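Local coordinates for beta-galactosidase (Bacillus circulans subsp. alkalophilus, PDB 3TTY), which hydrolyses terminal beta-galactosyl residues from beta-galactosides, binding galactose in a TIM-barrel active site and assembling as a trimer, at residues G12-P17 with M343-R348; T41-S46 with A79-A84; K162-W167 with R222-D227; E259-K264 with Y403-R408. All coordinates share one frame; numbering follows the deposited sequence.

Contact 1: residues G12-P17 with M343-R348. With GLA (alpha-D-galactopyranose), chain H.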
# COMPACT_ATOMS: atom_id res chain seq x y z
N GLY A 12 25.23 -8.32 -30.60
CA GLY A 12 25.16 -9.58 -29.87
C GLY A 12 24.57 -9.34 -28.50
O GLY A 12 23.64 -8.54 -28.35
N GLY A 13 25.09 -10.02 -27.48
CA GLY A 13 24.63 -9.78 -26.11
C GLY A 13 24.78 -10.96 -25.17
O GLY A 13 25.57 -11.87 -25.43
N ASP A 14 24.03 -10.92 -24.08
CA ASP A 14 24.08 -11.98 -23.08
C ASP A 14 23.76 -13.33 -23.71
O ASP A 14 22.77 -13.47 -24.43
CB ASP A 14 23.12 -11.69 -21.92
CG ASP A 14 23.72 -10.76 -20.86
OD1 ASP A 14 24.33 -9.73 -21.22
OD2 ASP A 14 23.59 -11.07 -19.65
N TYR A 15 24.60 -14.32 -23.44
CA TYR A 15 24.49 -15.65 -24.03
C TYR A 15 24.84 -16.65 -22.94
O TYR A 15 25.84 -16.48 -22.25
CB TYR A 15 25.44 -15.77 -25.24
CG TYR A 15 25.48 -17.12 -25.94
CD1 TYR A 15 24.31 -17.79 -26.31
CD2 TYR A 15 26.69 -17.71 -26.27
CE1 TYR A 15 24.35 -19.02 -26.96
CE2 TYR A 15 26.75 -18.95 -26.92
CZ TYR A 15 25.57 -19.59 -27.27
OH TYR A 15 25.62 -20.82 -27.90
N ASN A 16 24.00 -17.67 -22.78
CA ASN A 16 24.09 -18.58 -21.65
C ASN A 16 23.95 -20.05 -22.03
O ASN A 16 23.03 -20.74 -21.60
CB ASN A 16 23.04 -18.20 -20.62
CG ASN A 16 23.20 -16.78 -20.14
OD1 ASN A 16 24.16 -16.47 -19.44
ND2 ASN A 16 22.29 -15.90 -20.54
N PRO A 17 24.88 -20.55 -22.85
CA PRO A 17 24.83 -21.91 -23.36
C PRO A 17 24.95 -22.93 -22.24
O PRO A 17 24.54 -24.07 -22.44
CB PRO A 17 26.05 -21.99 -24.28
CG PRO A 17 26.99 -20.93 -23.75
CD PRO A 17 26.08 -19.82 -23.31
N MET A 343 23.77 -4.29 -28.03
CA MET A 343 23.76 -5.64 -27.51
C MET A 343 22.49 -5.90 -26.71
O MET A 343 21.87 -4.97 -26.18
CB MET A 343 25.02 -5.87 -26.69
CG MET A 343 26.27 -5.70 -27.54
SD MET A 343 27.81 -5.41 -26.65
CE MET A 343 27.96 -6.88 -25.63
N PHE A 344 22.09 -7.17 -26.66
CA PHE A 344 20.80 -7.58 -26.12
C PHE A 344 20.95 -8.36 -24.83
O PHE A 344 21.97 -9.03 -24.60
CB PHE A 344 20.08 -8.54 -27.09
CG PHE A 344 19.71 -7.93 -28.42
CD1 PHE A 344 18.69 -6.99 -28.51
CD2 PHE A 344 20.37 -8.33 -29.58
CE1 PHE A 344 18.34 -6.42 -29.73
CE2 PHE A 344 20.02 -7.78 -30.82
CZ PHE A 344 19.01 -6.82 -30.89
N PHE A 345 19.91 -8.32 -24.01
CA PHE A 345 19.58 -9.49 -23.21
C PHE A 345 18.33 -10.11 -23.85
O PHE A 345 17.35 -9.39 -24.06
CB PHE A 345 19.29 -9.15 -21.74
CG PHE A 345 19.06 -10.37 -20.88
CD1 PHE A 345 20.13 -10.97 -20.21
CD2 PHE A 345 17.81 -10.94 -20.77
CE1 PHE A 345 19.94 -12.10 -19.43
CE2 PHE A 345 17.60 -12.08 -19.99
CZ PHE A 345 18.67 -12.66 -19.32
N GLN A 346 18.35 -11.39 -24.21
CA GLN A 346 19.55 -12.21 -24.32
C GLN A 346 19.48 -12.91 -25.69
O GLN A 346 18.51 -12.74 -26.42
CB GLN A 346 19.65 -13.23 -23.19
CG GLN A 346 18.40 -14.11 -23.00
CD GLN A 346 18.60 -15.18 -21.93
OE1 GLN A 346 19.66 -15.78 -21.83
NE2 GLN A 346 17.56 -15.42 -21.11
N LEU A 347 20.50 -13.69 -26.03
CA LEU A 347 20.56 -14.31 -27.35
C LEU A 347 19.61 -15.51 -27.54
O LEU A 347 19.12 -15.76 -28.64
CB LEU A 347 22.01 -14.65 -27.73
CG LEU A 347 22.94 -13.44 -27.78
CD1 LEU A 347 24.25 -13.78 -28.47
CD2 LEU A 347 22.24 -12.28 -28.49
N ARG A 348 19.34 -16.25 -26.46
CA ARG A 348 18.36 -17.34 -26.52
C ARG A 348 17.61 -17.47 -25.20
O ARG A 348 18.22 -17.51 -24.14
CB ARG A 348 19.02 -18.67 -26.90
CG ARG A 348 18.37 -19.88 -26.26
CD ARG A 348 17.99 -21.02 -27.21
NE ARG A 348 18.92 -21.32 -28.31
CZ ARG A 348 18.59 -22.13 -29.33
NH1 ARG A 348 17.40 -22.71 -29.35
NH2 ARG A 348 19.45 -22.38 -30.31
C1 GLA H . 19.04 -6.48 -16.41
C2 GLA H . 20.05 -7.62 -16.13
C3 GLA H . 19.92 -8.80 -17.10
C4 GLA H . 18.44 -9.18 -17.17
C5 GLA H . 17.62 -7.94 -17.53
C6 GLA H . 16.15 -8.36 -17.67
O1 GLA H . 19.27 -5.72 -17.61
O2 GLA H . 21.38 -7.11 -16.20
O3 GLA H . 20.66 -9.95 -16.65
O4 GLA H . 18.08 -9.62 -15.87
O5 GLA H . 17.71 -6.98 -16.47
O6 GLA H . 15.41 -7.35 -18.38
O HOH W 1 21.16 -16.46 -23.98
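F345 presents a ring edge to D14 where the first and last strands of the TIM barrel, 10-14 and 339-344, pair in parallel and close the cylinder. D14 OD2 lies near the ring plane, 3.5 Å from F345 CD1, its carboxylate turned 61° against the ring. F345 CG stands opposite its own backbone N (chi1 -175°), carrying the ring to the galactose: C4 of the sugar sits 3.8 Å above the centre of one face, and CB of Q346, beyond a cis peptide bond, covers the other. Cutting F345 back to an alanine would probably leave the C3-C4 side of the sugar without its flat apolar floor. Q346 reaches the other way, its extended chain bringing OE1 within 2.9 Å of N16 ND2; the two amides meet almost perpendicularly, at 79°. The backbones are joined by F344 N to G12 O (2.7 Å), D14 N to F344 O and L347 N to D14 O (2.8 Å). L347 lays CD2 against the G12-G13 backbone and CD1 against Y15 CB (4.0 Å). A side chain on G13 would run into F344 O and, at these backbone angles, press on the preceding carbonyl O. Around the contact, M343 packs between strands 39-42 and 303-307, while helix 22-35 covers the outside of the barrel, receiving L347 on F32 and the Y15 hydroxyl on D28.

Contact 2: residues T41-S46 with A79-A84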
# COMPACT_ATOMS: atom_id res chain seq x y z
N THR A 41 28.27 -12.03 -24.61
CA THR A 41 28.57 -11.70 -23.22
C THR A 41 28.30 -12.96 -22.41
O THR A 41 27.15 -13.31 -22.17
CB THR A 41 27.67 -10.56 -22.70
OG1 THR A 41 27.89 -9.37 -23.48
CG2 THR A 41 27.93 -10.27 -21.22
N VAL A 42 29.35 -13.65 -21.99
CA VAL A 42 29.18 -14.97 -21.41
C VAL A 42 29.65 -15.02 -19.96
O VAL A 42 30.34 -14.11 -19.49
CB VAL A 42 29.95 -16.02 -22.21
CG1 VAL A 42 29.56 -15.94 -23.69
CG2 VAL A 42 31.45 -15.80 -22.04
N ASN A 43 29.25 -16.08 -19.26
CA ASN A 43 29.66 -16.32 -17.88
C ASN A 43 29.19 -15.27 -16.86
O ASN A 43 29.88 -15.03 -15.86
CB ASN A 43 31.18 -16.44 -17.79
CG ASN A 43 31.64 -17.07 -16.49
OD1 ASN A 43 31.15 -18.14 -16.09
ND2 ASN A 43 32.59 -16.42 -15.82
N VAL A 44 28.04 -14.64 -17.11
CA VAL A 44 27.54 -13.63 -16.17
C VAL A 44 27.05 -14.28 -14.88
O VAL A 44 27.21 -13.72 -13.79
CB VAL A 44 26.41 -12.77 -16.76
CG1 VAL A 44 25.97 -11.71 -15.76
CG2 VAL A 44 26.85 -12.13 -18.05
N PHE A 45 26.47 -15.47 -14.98
CA PHE A 45 25.78 -16.06 -13.84
C PHE A 45 26.14 -17.52 -13.61
O PHE A 45 25.25 -18.37 -13.54
CB PHE A 45 24.26 -15.91 -13.99
CG PHE A 45 23.77 -14.49 -13.77
CD1 PHE A 45 23.93 -13.87 -12.53
CD2 PHE A 45 23.12 -13.79 -14.77
CE1 PHE A 45 23.46 -12.57 -12.31
CE2 PHE A 45 22.66 -12.49 -14.56
CZ PHE A 45 22.83 -11.88 -13.33
N SER A 46 27.43 -17.80 -13.45
CA SER A 46 27.86 -19.18 -13.34
C SER A 46 28.89 -19.37 -12.23
O SER A 46 29.73 -20.27 -12.30
CB SER A 46 28.41 -19.67 -14.68
OG SER A 46 27.37 -20.23 -15.46
N ALA A 79 32.29 -12.01 -18.55
CA ALA A 79 31.88 -11.56 -17.22
C ALA A 79 32.63 -12.34 -16.12
O ALA A 79 33.04 -13.48 -16.32
CB ALA A 79 30.36 -11.70 -17.06
N THR A 80 32.80 -11.71 -14.97
CA THR A 80 33.45 -12.35 -13.83
C THR A 80 32.54 -13.28 -13.04
O THR A 80 33.01 -14.01 -12.17
CB THR A 80 34.00 -11.30 -12.86
OG1 THR A 80 32.92 -10.47 -12.42
CG2 THR A 80 35.04 -10.44 -13.55
N SER A 81 31.23 -13.23 -13.32
CA SER A 81 30.26 -14.12 -12.67
C SER A 81 29.99 -13.77 -11.21
O SER A 81 29.39 -14.56 -10.49
CB SER A 81 30.72 -15.58 -12.73
OG SER A 81 29.89 -16.36 -13.56
N THR A 82 30.41 -12.59 -10.77
CA THR A 82 30.24 -12.22 -9.37
C THR A 82 28.90 -11.57 -9.00
O THR A 82 28.69 -11.19 -7.86
CB THR A 82 31.40 -11.32 -8.90
OG1 THR A 82 31.43 -10.12 -9.69
CG2 THR A 82 32.74 -12.06 -9.02
N GLY A 83 27.98 -11.45 -9.96
CA GLY A 83 26.70 -10.81 -9.70
C GLY A 83 25.71 -11.66 -8.91
O GLY A 83 24.68 -11.17 -8.47
N ALA A 84 26.01 -12.94 -8.73
CA ALA A 84 25.17 -13.80 -7.91
C ALA A 84 26.05 -14.88 -7.30
O ALA A 84 26.67 -15.66 -8.03
CB ALA A 84 24.05 -14.44 -8.73
O HOH W 2 28.58 -11.56 -13.03
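N43 and S81 interlock at the C-terminal mouth of the TIM barrel, where strands 39-42 and 75-79, successive in a beta-alpha-beta unit through helix 60-71, give way to active-site loops. The last strand-like bond, A79 N to V42 O (3.0 Å), is followed by side chains gripping backbone. Both N43 and S81 have positive phi. The N43 side chain is extended, CG anti to the backbone N (chi1 -163°), which lays the amide alongside segment 79-84 and lets ND2 donate to A79 O at 3.0 Å, tilted from the carbonyl plane. S81 OG comes back the other way: it donates to N43 O from above the carbonyl plane (2.7 Å) and accepts from S46 N (2.9 Å), so one hydroxyl ties down both ends of the N43-S46 turn. V44 faces two ways. Its CG2 rests on A79 CB at 3.7 Å, while CG1 lies over one face of the F45 ring, toward its rim. That ring meets A84 at its edge, F45 CD1 standing 3.8 Å from A84 CB. F45 belongs to the galactose pocket, touching the sugar, and packs on R111 and N149 of its own chain and on W187 of a neighbouring subunit, a tryptophan that also reaches A84. S46 OG turns outside the contact, to E18. Between the loops V44 O accepts from a water at 2.7 Å, which in turn accepts from G83 N, and the CA-H of S81 points almost straight at the same V44 O (CA to O 3.3 Å).

Contact 3: residues K162-W167 with R222-D227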
# COMPACT_ATOMS: atom_id res chain seq x y z
N LYS A 162 29.37 -1.08 11.00
CA LYS A 162 30.71 -0.80 11.51
C LYS A 162 31.56 -0.05 10.49
O LYS A 162 32.32 0.86 10.84
CB LYS A 162 31.44 -2.08 11.88
CG LYS A 162 30.81 -2.88 13.01
CD LYS A 162 31.64 -4.12 13.20
CE LYS A 162 30.98 -5.15 14.08
NZ LYS A 162 31.76 -6.43 13.94
N GLN A 163 31.44 -0.43 9.23
CA GLN A 163 32.27 0.19 8.21
C GLN A 163 31.76 1.61 7.92
O GLN A 163 32.54 2.50 7.63
CB GLN A 163 32.35 -0.70 6.97
CG GLN A 163 33.33 -0.22 5.92
CD GLN A 163 34.76 -0.02 6.45
OE1 GLN A 163 35.22 -0.71 7.37
NE2 GLN A 163 35.46 0.94 5.85
N PHE A 164 30.45 1.82 8.05
CA PHE A 164 29.88 3.16 8.01
C PHE A 164 30.62 4.12 8.97
O PHE A 164 30.92 5.27 8.63
CB PHE A 164 28.39 3.12 8.37
CG PHE A 164 27.67 4.44 8.19
CD1 PHE A 164 27.95 5.26 7.09
CD2 PHE A 164 26.70 4.85 9.09
CE1 PHE A 164 27.27 6.47 6.91
CE2 PHE A 164 26.01 6.04 8.91
CZ PHE A 164 26.29 6.86 7.83
N ARG A 165 30.91 3.63 10.17
CA ARG A 165 31.56 4.45 11.18
C ARG A 165 32.98 4.80 10.77
O ARG A 165 33.43 5.92 11.00
CB ARG A 165 31.54 3.76 12.56
CG ARG A 165 30.13 3.46 13.02
CD ARG A 165 30.09 2.68 14.32
NE ARG A 165 28.72 2.40 14.73
CZ ARG A 165 28.25 1.19 14.98
NH1 ARG A 165 29.04 0.14 14.88
NH2 ARG A 165 26.98 1.03 15.35
N VAL A 166 33.67 3.84 10.16
CA VAL A 166 35.04 4.06 9.70
C VAL A 166 35.00 5.12 8.61
O VAL A 166 35.81 6.04 8.57
CB VAL A 166 35.67 2.75 9.15
CG1 VAL A 166 37.04 3.01 8.52
CG2 VAL A 166 35.77 1.68 10.27
N TRP A 167 34.02 4.99 7.72
CA TRP A 167 33.85 5.91 6.60
C TRP A 167 33.54 7.34 7.07
O TRP A 167 33.89 8.32 6.41
CB TRP A 167 32.74 5.38 5.69
CG TRP A 167 32.47 6.18 4.45
CD1 TRP A 167 32.97 5.96 3.20
CD2 TRP A 167 31.60 7.30 4.34
NE1 TRP A 167 32.47 6.88 2.31
CE2 TRP A 167 31.62 7.72 2.99
CE3 TRP A 167 30.79 8.00 5.24
CZ2 TRP A 167 30.88 8.81 2.53
CZ3 TRP A 167 30.06 9.08 4.79
CH2 TRP A 167 30.11 9.47 3.44
N ARG A 222 23.92 6.70 1.95
CA ARG A 222 23.82 6.44 0.52
C ARG A 222 25.17 6.67 -0.18
O ARG A 222 25.57 5.88 -1.03
CB ARG A 222 22.68 7.26 -0.10
CG ARG A 222 21.30 6.70 0.24
CD ARG A 222 20.20 7.75 0.25
NE ARG A 222 18.88 7.15 0.52
CZ ARG A 222 18.46 6.79 1.73
NH1 ARG A 222 19.23 6.96 2.80
NH2 ARG A 222 17.25 6.24 1.88
N ARG A 223 25.89 7.73 0.20
CA ARG A 223 27.25 7.90 -0.33
C ARG A 223 28.08 6.66 -0.02
O ARG A 223 28.76 6.11 -0.88
CB ARG A 223 27.93 9.13 0.26
CG ARG A 223 27.26 10.44 -0.03
CD ARG A 223 27.95 11.60 0.69
NE ARG A 223 27.69 12.87 0.01
CZ ARG A 223 27.30 13.99 0.61
NH1 ARG A 223 27.12 14.03 1.93
NH2 ARG A 223 27.08 15.09 -0.12
N PHE A 224 28.00 6.22 1.24
CA PHE A 224 28.80 5.12 1.76
C PHE A 224 28.51 3.80 1.04
O PHE A 224 29.43 3.09 0.60
CB PHE A 224 28.54 5.00 3.27
CG PHE A 224 28.98 3.70 3.87
CD1 PHE A 224 30.32 3.34 3.88
CD2 PHE A 224 28.06 2.85 4.44
CE1 PHE A 224 30.73 2.13 4.43
CE2 PHE A 224 28.45 1.64 4.99
CZ PHE A 224 29.79 1.28 4.99
N GLN A 225 27.23 3.46 0.94
CA GLN A 225 26.80 2.26 0.22
C GLN A 225 27.28 2.29 -1.23
O GLN A 225 27.81 1.31 -1.75
CB GLN A 225 25.28 2.12 0.29
CG GLN A 225 24.78 1.59 1.65
CD GLN A 225 25.26 0.18 1.90
OE1 GLN A 225 24.83 -0.76 1.23
NE2 GLN A 225 26.17 0.02 2.86
N SER A 226 27.10 3.43 -1.88
CA SER A 226 27.58 3.60 -3.23
C SER A 226 29.11 3.40 -3.27
O SER A 226 29.59 2.60 -4.07
CB SER A 226 27.16 4.96 -3.78
OG SER A 226 27.54 5.11 -5.13
N ASP A 227 29.85 4.08 -2.39
CA ASP A 227 31.30 3.90 -2.31
C ASP A 227 31.70 2.43 -2.09
O ASP A 227 32.66 1.97 -2.69
CB ASP A 227 31.94 4.76 -1.20
CG ASP A 227 31.94 6.24 -1.52
OD1 ASP A 227 31.37 6.64 -2.56
OD2 ASP A 227 32.51 7.03 -0.72
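An aromatic cluster of F164, W167 and F224 joins helix 158-172, which carries C160 of the four-cysteine zinc site, to the long helix 215-243. The two short segments approach to 10.4 Å between axes, their directions 104° apart, and F224 fills the crossing. Its CG is anti to the backbone N (chi1 164°), sending the ring across to the other helix, where CZ lies 3.2 Å from F164 N. F164 CA sits over one face of this ring, 3.7 Å from its centroid, the two phenyl planes oblique at 39°. Nearer the root of the same side chain lies W167: F224 CB stands over its five-membered ring, 4.1 Å from the centroid. The indole also bonds at its edge, NE1 donating to D227 OD2 at 3.0 Å, in the ring plane but on the anti side of the carboxylate, somewhat out of its plane. The other D227 oxygen is paired with K264. R223 CB touches W167 CZ2 at 3.7 Å, and its guanidinium runs to the E406 carboxylate and the backbone O of E493. Such aromatic packing between helices crossing nearly at right angles borders a cysteine-ligated zinc site, the F224 side chain about 7 Å from the metal.

Contact 4: residues E259-K264 with Y403-R408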
# COMPACT_ATOMS: atom_id res chain seq x y z
N GLU A 259 20.08 4.86 -6.85
CA GLU A 259 20.83 4.47 -5.65
C GLU A 259 22.36 4.59 -5.70
O GLU A 259 23.02 4.50 -4.66
CB GLU A 259 20.42 3.05 -5.23
CG GLU A 259 18.97 2.97 -4.78
CD GLU A 259 18.60 1.60 -4.26
OE1 GLU A 259 19.11 0.60 -4.81
OE2 GLU A 259 17.81 1.53 -3.29
N LEU A 260 22.92 4.80 -6.87
CA LEU A 260 24.37 4.90 -7.01
C LEU A 260 24.78 6.19 -7.71
O LEU A 260 24.13 6.64 -8.65
CB LEU A 260 24.88 3.69 -7.81
CG LEU A 260 25.40 2.47 -7.06
CD1 LEU A 260 24.99 2.42 -5.60
CD2 LEU A 260 25.05 1.17 -7.79
N ASP A 261 25.88 6.79 -7.26
CA ASP A 261 26.41 8.00 -7.88
C ASP A 261 27.27 7.63 -9.08
O ASP A 261 28.48 7.47 -8.96
CB ASP A 261 27.24 8.79 -6.87
CG ASP A 261 27.72 10.12 -7.41
OD1 ASP A 261 27.56 10.38 -8.63
OD2 ASP A 261 28.27 10.90 -6.61
N TYR A 262 26.65 7.50 -10.25
CA TYR A 262 27.36 6.97 -11.41
C TYR A 262 28.51 7.85 -11.90
O TYR A 262 29.48 7.34 -12.46
CB TYR A 262 26.38 6.67 -12.55
CG TYR A 262 25.65 5.35 -12.40
CD1 TYR A 262 26.24 4.28 -11.74
CD2 TYR A 262 24.37 5.17 -12.90
CE1 TYR A 262 25.58 3.06 -11.60
CE2 TYR A 262 23.71 3.96 -12.77
CZ TYR A 262 24.32 2.91 -12.12
OH TYR A 262 23.67 1.71 -11.99
N PHE A 263 28.41 9.15 -11.67
CA PHE A 263 29.50 10.06 -12.04
C PHE A 263 30.79 9.64 -11.36
O PHE A 263 31.84 9.61 -11.99
CB PHE A 263 29.16 11.52 -11.73
CG PHE A 263 28.30 12.15 -12.79
CD1 PHE A 263 28.79 12.33 -14.07
CD2 PHE A 263 27.00 12.53 -12.52
CE1 PHE A 263 28.00 12.88 -15.05
CE2 PHE A 263 26.21 13.08 -13.51
CZ PHE A 263 26.71 13.26 -14.77
N LYS A 264 30.68 9.29 -10.09
CA LYS A 264 31.81 8.80 -9.33
C LYS A 264 32.20 7.39 -9.78
O LYS A 264 33.38 7.04 -9.84
CB LYS A 264 31.46 8.86 -7.84
CG LYS A 264 32.48 8.24 -6.92
CD LYS A 264 32.23 8.69 -5.49
CE LYS A 264 33.17 7.99 -4.50
NZ LYS A 264 33.05 8.59 -3.13
N TYR A 403 22.79 17.28 -13.98
CA TYR A 403 22.10 16.30 -13.17
C TYR A 403 23.12 15.84 -12.14
O TYR A 403 24.30 15.70 -12.45
CB TYR A 403 21.62 15.12 -14.04
CG TYR A 403 21.20 13.92 -13.22
CD1 TYR A 403 19.99 13.92 -12.53
CD2 TYR A 403 22.02 12.81 -13.10
CE1 TYR A 403 19.61 12.85 -11.76
CE2 TYR A 403 21.64 11.72 -12.33
CZ TYR A 403 20.43 11.75 -11.66
OH TYR A 403 20.05 10.69 -10.89
N ASP A 404 22.69 15.59 -10.91
CA ASP A 404 23.62 15.17 -9.87
C ASP A 404 22.95 14.22 -8.90
O ASP A 404 21.85 14.51 -8.42
CB ASP A 404 24.13 16.38 -9.09
CG ASP A 404 25.18 16.00 -8.06
OD1 ASP A 404 24.84 15.93 -6.87
OD2 ASP A 404 26.34 15.76 -8.44
N TRP A 405 23.61 13.11 -8.58
CA TRP A 405 22.99 12.10 -7.71
C TRP A 405 22.86 12.53 -6.25
O TRP A 405 21.90 12.14 -5.57
CB TRP A 405 23.72 10.74 -7.78
CG TRP A 405 23.17 9.80 -8.81
CD1 TRP A 405 22.22 8.84 -8.62
CD2 TRP A 405 23.55 9.73 -10.19
NE1 TRP A 405 21.98 8.17 -9.81
CE2 TRP A 405 22.79 8.69 -10.78
CE3 TRP A 405 24.48 10.43 -10.99
CZ2 TRP A 405 22.91 8.35 -12.14
CZ3 TRP A 405 24.60 10.08 -12.33
CH2 TRP A 405 23.82 9.05 -12.89
N GLU A 406 23.82 13.33 -5.77
CA GLU A 406 23.84 13.74 -4.36
C GLU A 406 22.76 14.78 -4.15
O GLU A 406 22.03 14.76 -3.16
CB GLU A 406 25.21 14.27 -3.94
CG GLU A 406 26.30 13.19 -3.90
CD GLU A 406 27.64 13.68 -3.37
OE1 GLU A 406 28.00 14.84 -3.63
OE2 GLU A 406 28.34 12.89 -2.69
N ASN A 407 22.64 15.68 -5.11
CA ASN A 407 21.51 16.61 -5.12
C ASN A 407 20.18 15.84 -5.12
O ASN A 407 19.26 16.19 -4.37
CB ASN A 407 21.60 17.49 -6.36
CG ASN A 407 20.47 18.50 -6.44
OD1 ASN A 407 20.15 19.15 -5.45
ND2 ASN A 407 19.86 18.63 -7.63
N ARG A 408 20.10 14.80 -5.94
CA ARG A 408 18.90 13.96 -6.00
C ARG A 408 18.56 13.33 -4.65
O ARG A 408 17.42 13.42 -4.18
CB ARG A 408 19.06 12.87 -7.05
CG ARG A 408 17.88 11.91 -7.12
CD ARG A 408 17.91 11.03 -8.37
NE ARG A 408 16.72 10.19 -8.48
CZ ARG A 408 16.51 9.33 -9.48
NH1 ARG A 408 17.41 9.19 -10.44
NH2 ARG A 408 15.40 8.59 -9.50
O HOH W 3 26.33 12.95 -9.20
O HOH W 4 28.61 10.47 -3.80
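An aromatic cluster centred on W405 joins the TIM barrel, through the turn and helix start at 259-264, to helix 405-413 of the trimerisation domain. The W405 indole is sandwiched: L260, D261 CA and Y262 lie over one face, Y403 CE2 over the opposite one. The Y262 ring, CG anti to the carbonyl carbon (chi1 -80°), turns its edge to that face in an offset edge-to-face pair, planes 74° apart; Y262 CB sits 4.0 Å from the centroid of the six-membered ring. F263 comes in at the indole's rim, CD2 3.4 Å from W405 CZ3. Trimming W405 to an alanine would probably open a gap between Y403 and the 260-262 turn and leave Y257 O, the acceptor of NE1, without its mate. D404 caps its helix, OD1 accepting from N407 N at 2.8 Å, and one water donates to D261 OD1 (2.9 Å) and D404 OD2 while accepting from W405 N. D261 OD2 and E406 OE2 stand 4.4 Å apart, a repulsion probably eased by a water between them and the E406-K465 salt bridge. L293 of helix 284-296 packs on F263, Y403 and W405, L260 rests on helix 215-243, and R408 reaches helix 423-435.

Contacts 1 and 2 sit side by side, centres about 12 Å apart, on neighbouring strands of the barrel: G13 O and Y15 N meet T41 N and T41 O, and both contacts contribute a phenylalanine to the galactose pocket. Contacts 3 and 4 form a second pair, centres about 15 Å apart, joined by two salt bridges, so helix 215-243 connects the zinc-site region to the trimerisation domain. The pairs are separate, with contacts 1 and 3 about 35 Å apart between centres. Along the chain contact 1 spans contacts 2 and 3, which follow one another, whereas contact 4 alternates with it, tying barrel to trimerisation domain beyond the strand that closes the barrel.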